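Local coordinates for protein 1-deoxy-D-xylulose 5-phosphate reductoisomerase (Zymomonas mobilis, PDB 1R0K) that catalyses the NADPH-dependent rearrangement and reduction of 1-deoxy-D-xylulose 5-phosphate to 2-C-methyl-D-erythritol 4-phosphate in isoprenoid biosynthesis, using a divalent metal ion, at residues L185-M188 with A189-T192; G205-I208 with S209-A213; M216-G219 with L220-I223. All coordinates share one frame; numbering follows the deposited sequence.

Interaction 1 of 3, residues L185-M188 with A189-T192; sequences LAEM and ATVT
T190 folds its hydroxyl back onto the short helix 185-188, where OG1 lies 2.8 Å from the carbonyl oxygen of E187 and donates to it in the carbonyl plane. The torsion behind this is chi1 76°, which sets OG1 between the backbone N and the carbonyl carbon of T190 and leaves CG2 beside the backbone N, in loose contact with the carbonyl oxygens of A186 and E187. The same E187 oxygen also accepts from the backbone N of T190, at 2.8 Å, so one residue grips it twice. V191 lays CG2 alongside the backbone of M188, 3.6 Å from M188 CA, while the CB of A189 rests 3.4 Å from the carbonyl oxygen of A186. The backbone closes as a type I beta turn from M188 to V191, with V191 N bonded to M188 O at 3.0 Å. The carboxylate of E187 reaches forward to a salt bridge with R195. M188 and V191 are buried, against T183 and F180 respectively, whereas A189 and T190 are exposed. The turn thus joins helix 185-188 to helix 193-196, with T192 as the N-cap of the latter.

Interaction 2 of 3, residues G205-I208 with S209-A213; sequences GAKI and SIDSA
K207 and D211, one helical turn apart, form a salt bridge in which NZ approaches OD2 to 2.5 Å, on the syn lone pair of that oxygen. The lysine chain leaves with CG anti to the backbone N (chi1 167°) and bends at chi2 and chi4, which brings CE past the OD2 edge of the carboxylate, 3.4 Å from D211 OD2, with NZ close to its plane. The other carboxylate oxygen, OD1, accepts from the amide ND2 of N329, so both oxygens of this buried aspartate have a partner. NZ has a further, long and weak ion pair with E330. Along the backbone, the N-H groups of S209, I210, D211 and S212 each bond to the carbonyl four residues earlier. G205, the N-cap residue, offers its carbonyl to S209 N at 3.1 Å. The hydroxyl of S209 lies 3.2 Å from G205 O and also within weak bonding distance of V197 O, and its one proton is not settled between them. G205 and S212, near the two ends of this helix, are predicted to bind NADPH and substrate. An alanine in place of K207 would probably leave D211 OD2 without its cationic mate and the carboxylate freer to turn. The ion pair, within one helix, steadies the carboxylate and probably favours its charged form, while the N329 bond ties helix 206-214 to helix 321-337.

Interaction 3 of 3, residues M216-G219 with L220-I223; sequences MNKG and LELI
The carboxylate of E221 is met at one edge by the ammonium of K218, whose NZ lies 2.7 Å from OE1 on the syn side and 18° out of the carboxylate plane, forming a salt bridge. Its other oxygen, OE2, accepts from a water at 2.5 Å that lies close to the carboxylate plane, and that water has a weak, longer bond from K218 NZ, so a water spans the pair. Above one face sits the carbonyl oxygen of N217, 3.6 Å from E221 CD. The amide of N217, raised on that same side, lies beside the carboxylate and points the same way, but the two planes are 80° apart; ND2 stays 3.7 Å from E221 OE2. K218 takes a bend at chi2 before running extended to NZ, and its CE passes 3.3 Å from E221 OE1. All this lies on the first two turns of helix 216-229, where i to i+4 backbone bonds from L220, E221, L222 and I223 run back to M216, N217, K218 and G219. N217, K218 and E221 are predicted to bind the substrate and E221 also the manganese ion, so the polar face of this helix is consistent with one wall of the active site. NZ is further held by the carbonyl of T174 and by a salt bridge to E152. The two predicted metal ligands bring E152 OE1 and E221 OE1 close together, consistent with a site that a metal ion would occupy. On the apolar side, the CG of M216 meets L220 CD1 at 4.2 Å, and the side chains of L220 and I223 rest on helix 321-337, with L222 packed against helix 307-317 and I173 of strand 168-175.

Interactions 2 and 3 sit on consecutive helices, 206-214 and 216-229, with centres about 12 Å apart, and touch directly: the backbone N of N217 lies 3.1 Å from D211 O, a probable hydrogen bond, and N217 OD1 packs 3.6 Å from S212 CA. This join brings S212 close to N217, both predicted substrate-binding residues; K218 and E221 follow on the same helix as N217, while G205 at the start of helix 206-214 is predicted to contact NADPH. Interaction 1 stands apart, its centre about 16 Å from that of interaction 2 and 21 Å from that of interaction 3; the side chain of its M188 is about 11 Å from that of S212, so it is structural packing away from the predicted substrate residues.

Interaction 1 of 3, residues L185-M188 with A189-T192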
ATOM      1  N   LEU B 185      24.667 -10.773  22.023  1.00 17.44           N
ATOM      2  CA  LEU B 185      25.053  -9.706  22.930  1.00 17.74           C
ATOM      3  C   LEU B 185      26.505  -9.904  23.319  1.00 16.78           C
ATOM      4  O   LEU B 185      27.262  -8.945  23.435  1.00 16.61           O
ATOM      5  CB  LEU B 185      24.197  -9.734  24.198  1.00 18.60           C
ATOM      6  CG  LEU B 185      22.981  -8.816  24.279  1.00 19.31           C
ATOM      7  CD1 LEU B 185      22.196  -9.149  25.536  1.00 21.00           C
ATOM      8  CD2 LEU B 185      23.424  -7.359  24.285  1.00 17.99           C
ATOM      9  N   ALA B 186      26.890 -11.160  23.523  1.00 16.30           N
ATOM     10  CA  ALA B 186      28.255 -11.477  23.915  1.00 16.23           C
ATOM     11  C   ALA B 186      29.256 -10.994  22.875  1.00 15.82           C
ATOM     12  O   ALA B 186      30.285 -10.420  23.223  1.00 15.61           O
ATOM     13  CB  ALA B 186      28.408 -12.983  24.137  1.00 17.88           C
ATOM     14  N   GLU B 187      28.975 -11.220  21.597  1.00 14.03           N
ATOM     15  CA  GLU B 187      29.918 -10.755  20.590  1.00 13.81           C
ATOM     16  C   GLU B 187      29.851  -9.236  20.488  1.00 12.87           C
ATOM     17  O   GLU B 187      30.881  -8.570  20.397  1.00 15.30           O
ATOM     18  CB  GLU B 187      29.639 -11.364  19.213  1.00 13.63           C
ATOM     19  CG  GLU B 187      30.808 -11.157  18.249  1.00 15.07           C
ATOM     20  CD  GLU B 187      30.501 -11.540  16.814  1.00 14.65           C
ATOM     21  OE1 GLU B 187      29.619 -12.394  16.594  1.00 15.44           O
ATOM     22  OE2 GLU B 187      31.162 -10.994  15.904  1.00 15.27           O
ATOM     23  N   MET B 188      28.643  -8.684  20.514  1.00 16.49           N
ATOM     24  CA  MET B 188      28.492  -7.235  20.415  1.00 15.57           C
ATOM     25  C   MET B 188      29.339  -6.518  21.465  1.00 16.12           C
ATOM     26  O   MET B 188      29.852  -5.426  21.221  1.00 14.56           O
ATOM     27  CB  MET B 188      27.017  -6.834  20.543  1.00 17.27           C
ATOM     28  CG  MET B 188      26.208  -7.071  19.271  1.00 19.81           C
ATOM     29  SD  MET B 188      24.576  -6.276  19.251  1.00 23.15           S
ATOM     30  CE  MET B 188      23.579  -7.505  20.060  1.00 20.50           C
ATOM     31  N   ALA B 189      29.498  -7.143  22.628  1.00 14.97           N
ATOM     32  CA  ALA B 189      30.300  -6.555  23.690  1.00 14.04           C
ATOM     33  C   ALA B 189      31.717  -6.232  23.213  1.00 14.28           C
ATOM     34  O   ALA B 189      32.330  -5.283  23.687  1.00 13.40           O
ATOM     35  CB  ALA B 189      30.360  -7.502  24.877  1.00 14.52           C
ATOM     36  N   THR B 190      32.223  -7.013  22.263  1.00 13.90           N
ATOM     37  CA  THR B 190      33.585  -6.829  21.754  1.00 15.46           C
ATOM     38  C   THR B 190      33.706  -5.976  20.496  1.00 15.64           C
ATOM     39  O   THR B 190      34.812  -5.701  20.040  1.00 14.98           O
ATOM     40  CB  THR B 190      34.240  -8.183  21.416  1.00 16.33           C
ATOM     41  OG1 THR B 190      33.710  -8.678  20.178  1.00 19.30           O
ATOM     42  CG2 THR B 190      33.960  -9.194  22.507  1.00 18.22           C
ATOM     43  N   VAL B 191      32.584  -5.562  19.928  1.00 14.44           N
ATOM     44  CA  VAL B 191      32.630  -4.766  18.707  1.00 15.84           C
ATOM     45  C   VAL B 191      33.460  -3.486  18.839  1.00 16.67           C
ATOM     46  O   VAL B 191      33.281  -2.707  19.778  1.00 14.35           O
ATOM     47  CB  VAL B 191      31.201  -4.422  18.234  1.00 15.37           C
ATOM     48  CG1 VAL B 191      31.247  -3.428  17.077  1.00 16.11           C
ATOM     49  CG2 VAL B 191      30.496  -5.699  17.796  1.00 14.89           C
ATOM     50  N   THR B 192      34.376  -3.283  17.893  1.00 16.20           N
ATOM     51  CA  THR B 192      35.235  -2.097  17.888  1.00 17.11           C
ATOM     52  C   THR B 192      34.636  -1.018  16.983  1.00 17.35           C
ATOM     53  O   THR B 192      33.851  -1.315  16.081  1.00 16.38           O
ATOM     54  CB  THR B 192      36.657  -2.415  17.360  1.00 18.61           C
ATOM     55  OG1 THR B 192      36.580  -2.793  15.982  1.00 20.59           O
ATOM     56  CG2 THR B 192      37.292  -3.543  18.156  1.00 20.17           C
TER

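Interaction 2 of 3, residues G205-I208 with S209-A213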
ATOM      1  N   GLY B 205      27.886   8.806   7.445  1.00 35.61           N
ATOM      2  CA  GLY B 205      28.435   9.256   8.713  1.00 30.61           C
ATOM      3  C   GLY B 205      28.598   8.150   9.742  1.00 27.86           C
ATOM      4  O   GLY B 205      27.795   7.216   9.800  1.00 25.37           O
ATOM      5  N   ALA B 206      29.644   8.259  10.559  1.00 25.59           N
ATOM      6  CA  ALA B 206      29.923   7.268  11.592  1.00 22.60           C
ATOM      7  C   ALA B 206      28.776   7.163  12.590  1.00 21.42           C
ATOM      8  O   ALA B 206      28.401   6.065  12.995  1.00 19.90           O
ATOM      9  CB  ALA B 206      31.223   7.618  12.314  1.00 23.13           C
ATOM     10  N   LYS B 207      28.221   8.306  12.991  1.00 20.94           N
ATOM     11  CA  LYS B 207      27.108   8.321  13.939  1.00 21.26           C
ATOM     12  C   LYS B 207      25.945   7.514  13.381  1.00 21.07           C
ATOM     13  O   LYS B 207      25.372   6.662  14.066  1.00 20.30           O
ATOM     14  CB  LYS B 207      26.655   9.761  14.203  1.00 21.58           C
ATOM     15  CG  LYS B 207      25.309   9.912  14.927  1.00 22.40           C
ATOM     16  CD  LYS B 207      25.326   9.322  16.328  1.00 18.91           C
ATOM     17  CE  LYS B 207      24.308  10.010  17.234  1.00 19.95           C
ATOM     18  NZ  LYS B 207      22.904   9.965  16.735  1.00 19.39           N
ATOM     19  N   ILE B 208      25.599   7.793  12.130  1.00 20.11           N
ATOM     20  CA  ILE B 208      24.507   7.093  11.465  1.00 20.00           C
ATOM     21  C   ILE B 208      24.773   5.590  11.500  1.00 18.43           C
ATOM     22  O   ILE B 208      23.870   4.795  11.760  1.00 16.70           O
ATOM     23  CB  ILE B 208      24.369   7.554   9.990  1.00 23.08           C
ATOM     24  CG1 ILE B 208      24.111   9.063   9.939  1.00 26.24           C
ATOM     25  CG2 ILE B 208      23.225   6.815   9.308  1.00 23.12           C
ATOM     26  CD1 ILE B 208      23.998   9.622   8.532  1.00 29.53           C
ATOM     27  N   SER B 209      26.017   5.202  11.244  1.00 16.20           N
ATOM     28  CA  SER B 209      26.375   3.787  11.255  1.00 18.20           C
ATOM     29  C   SER B 209      26.185   3.162  12.635  1.00 17.37           C
ATOM     30  O   SER B 209      25.640   2.064  12.755  1.00 17.49           O
ATOM     31  CB  SER B 209      27.824   3.600  10.808  1.00 18.41           C
ATOM     32  OG  SER B 209      27.987   3.991   9.455  1.00 22.54           O
ATOM     33  N   ILE B 210      26.631   3.856  13.679  1.00 15.25           N
ATOM     34  CA  ILE B 210      26.500   3.319  15.030  1.00 14.11           C
ATOM     35  C   ILE B 210      25.035   3.181  15.447  1.00 14.50           C
ATOM     36  O   ILE B 210      24.643   2.160  16.018  1.00 15.08           O
ATOM     37  CB  ILE B 210      27.261   4.189  16.060  1.00 13.91           C
ATOM     38  CG1 ILE B 210      28.733   4.302  15.652  1.00 16.38           C
ATOM     39  CG2 ILE B 210      27.155   3.575  17.445  1.00 13.08           C
ATOM     40  CD1 ILE B 210      29.441   2.964  15.483  1.00 19.59           C
ATOM     41  N   ASP B 211      24.228   4.199  15.153  1.00 13.13           N
ATOM     42  CA  ASP B 211      22.812   4.166  15.500  1.00 13.03           C
ATOM     43  C   ASP B 211      22.111   2.999  14.808  1.00 11.92           C
ATOM     44  O   ASP B 211      21.153   2.426  15.337  1.00 11.23           O
ATOM     45  CB  ASP B 211      22.126   5.482  15.118  1.00 14.22           C
ATOM     46  CG  ASP B 211      22.486   6.622  16.053  1.00 18.01           C
ATOM     47  OD1 ASP B 211      22.970   6.351  17.177  1.00 15.63           O
ATOM     48  OD2 ASP B 211      22.269   7.792  15.670  1.00 15.24           O
ATOM     49  N   SER B 212      22.591   2.658  13.620  1.00 11.50           N
ATOM     50  CA  SER B 212      22.029   1.542  12.873  1.00 13.88           C
ATOM     51  C   SER B 212      22.431   0.240  13.578  1.00 11.61           C
ATOM     52  O   SER B 212      21.627  -0.675  13.729  1.00 11.58           O
ATOM     53  CB  SER B 212      22.570   1.553  11.441  1.00 17.26           C
ATOM     54  OG  SER B 212      22.214   0.372  10.745  1.00 26.60           O
ATOM     55  N   ALA B 213      23.678   0.184  14.027  1.00 12.58           N
ATOM     56  CA  ALA B 213      24.209  -0.994  14.701  1.00 13.16           C
ATOM     57  C   ALA B 213      23.526  -1.272  16.037  1.00 12.38           C
ATOM     58  O   ALA B 213      23.291  -2.424  16.389  1.00 13.88           O
ATOM     59  CB  ALA B 213      25.716  -0.835  14.901  1.00 12.94           C
TER

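Interaction 3 of 3, residues M216-G219 with L220-I223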
ATOM      1  N   MET B 216      19.382   2.274  17.532  1.00 16.76           N
ATOM      2  CA  MET B 216      18.905   3.504  18.150  1.00 15.97           C
ATOM      3  C   MET B 216      18.172   4.283  17.058  1.00 16.04           C
ATOM      4  O   MET B 216      17.196   4.989  17.324  1.00 13.56           O
ATOM      5  CB  MET B 216      20.084   4.328  18.668  1.00 18.92           C
ATOM      6  CG  MET B 216      19.690   5.629  19.350  1.00 24.55           C
ATOM      7  SD  MET B 216      18.663   5.383  20.819  1.00 29.54           S
ATOM      8  CE  MET B 216      19.862   4.729  21.957  1.00 25.15           C
ATOM      9  N   ASN B 217      18.647   4.146  15.823  1.00 16.08           N
ATOM     10  CA  ASN B 217      18.023   4.836  14.698  1.00 16.92           C
ATOM     11  C   ASN B 217      16.562   4.423  14.618  1.00 15.10           C
ATOM     12  O   ASN B 217      15.701   5.259  14.359  1.00 16.94           O
ATOM     13  CB  ASN B 217      18.757   4.525  13.380  1.00 15.59           C
ATOM     14  CG  ASN B 217      18.535   3.094  12.891  1.00 17.09           C
ATOM     15  OD1 ASN B 217      18.605   2.136  13.661  1.00 16.48           O
ATOM     16  ND2 ASN B 217      18.284   2.950  11.595  1.00 18.11           N
ATOM     17  N   LYS B 218      16.279   3.143  14.863  1.00 15.65           N
ATOM     18  CA  LYS B 218      14.903   2.650  14.830  1.00 15.25           C
ATOM     19  C   LYS B 218      14.092   3.187  15.993  1.00 15.00           C
ATOM     20  O   LYS B 218      12.900   3.463  15.848  1.00 14.58           O
ATOM     21  CB  LYS B 218      14.851   1.120  14.864  1.00 17.38           C
ATOM     22  CG  LYS B 218      15.013   0.470  13.516  1.00 19.47           C
ATOM     23  CD  LYS B 218      13.950   0.951  12.538  1.00 17.72           C
ATOM     24  CE  LYS B 218      14.499   0.869  11.130  1.00 16.71           C
ATOM     25  NZ  LYS B 218      13.555   1.333  10.098  1.00 18.42           N
ATOM     26  N   GLY B 219      14.734   3.311  17.153  1.00 14.83           N
ATOM     27  CA  GLY B 219      14.042   3.828  18.320  1.00 13.31           C
ATOM     28  C   GLY B 219      13.634   5.270  18.078  1.00 14.55           C
ATOM     29  O   GLY B 219      12.534   5.683  18.440  1.00 13.05           O
ATOM     30  N   LEU B 220      14.524   6.037  17.454  1.00 14.57           N
ATOM     31  CA  LEU B 220      14.243   7.438  17.163  1.00 16.12           C
ATOM     32  C   LEU B 220      13.142   7.541  16.113  1.00 16.11           C
ATOM     33  O   LEU B 220      12.296   8.433  16.166  1.00 17.83           O
ATOM     34  CB  LEU B 220      15.513   8.139  16.681  1.00 16.80           C
ATOM     35  CG  LEU B 220      16.671   8.067  17.683  1.00 18.99           C
ATOM     36  CD1 LEU B 220      17.913   8.695  17.083  1.00 19.82           C
ATOM     37  CD2 LEU B 220      16.280   8.775  18.967  1.00 18.60           C
ATOM     38  N   GLU B 221      13.158   6.620  15.158  1.00 15.04           N
ATOM     39  CA  GLU B 221      12.140   6.596  14.119  1.00 13.61           C
ATOM     40  C   GLU B 221      10.772   6.335  14.735  1.00 12.25           C
ATOM     41  O   GLU B 221       9.768   6.891  14.301  1.00 12.07           O
ATOM     42  CB  GLU B 221      12.471   5.517  13.085  1.00 13.20           C
ATOM     43  CG  GLU B 221      13.525   5.957  12.091  1.00 12.26           C
ATOM     44  CD  GLU B 221      13.992   4.830  11.196  1.00 13.84           C
ATOM     45  OE1 GLU B 221      13.180   3.936  10.898  1.00 10.77           O
ATOM     46  OE2 GLU B 221      15.169   4.852  10.779  1.00 16.93           O
ATOM     47  N   LEU B 222      10.735   5.486  15.755  1.00 11.37           N
ATOM     48  CA  LEU B 222       9.487   5.169  16.431  1.00 10.80           C
ATOM     49  C   LEU B 222       8.944   6.420  17.107  1.00 12.42           C
ATOM     50  O   LEU B 222       7.742   6.697  17.068  1.00 11.34           O
ATOM     51  CB  LEU B 222       9.721   4.089  17.484  1.00 13.63           C
ATOM     52  CG  LEU B 222       8.534   3.758  18.379  1.00 14.49           C
ATOM     53  CD1 LEU B 222       7.371   3.244  17.544  1.00 14.17           C
ATOM     54  CD2 LEU B 222       8.959   2.716  19.405  1.00 15.59           C
ATOM     55  N   ILE B 223       9.839   7.170  17.737  1.00 11.01           N
ATOM     56  CA  ILE B 223       9.441   8.382  18.425  1.00 12.45           C
ATOM     57  C   ILE B 223       8.868   9.367  17.418  1.00 11.99           C
ATOM     58  O   ILE B 223       7.800   9.929  17.635  1.00 12.99           O
ATOM     59  CB  ILE B 223      10.637   9.008  19.169  1.00 14.26           C
ATOM     60  CG1 ILE B 223      11.049   8.088  20.322  1.00 15.68           C
ATOM     61  CG2 ILE B 223      10.270  10.392  19.696  1.00 13.92           C
ATOM     62  CD1 ILE B 223      12.292   8.536  21.053  1.00 16.51           C
TER
HETATM   63  O   HOH W   1      15.987   3.241   9.081  1.00 16.89           O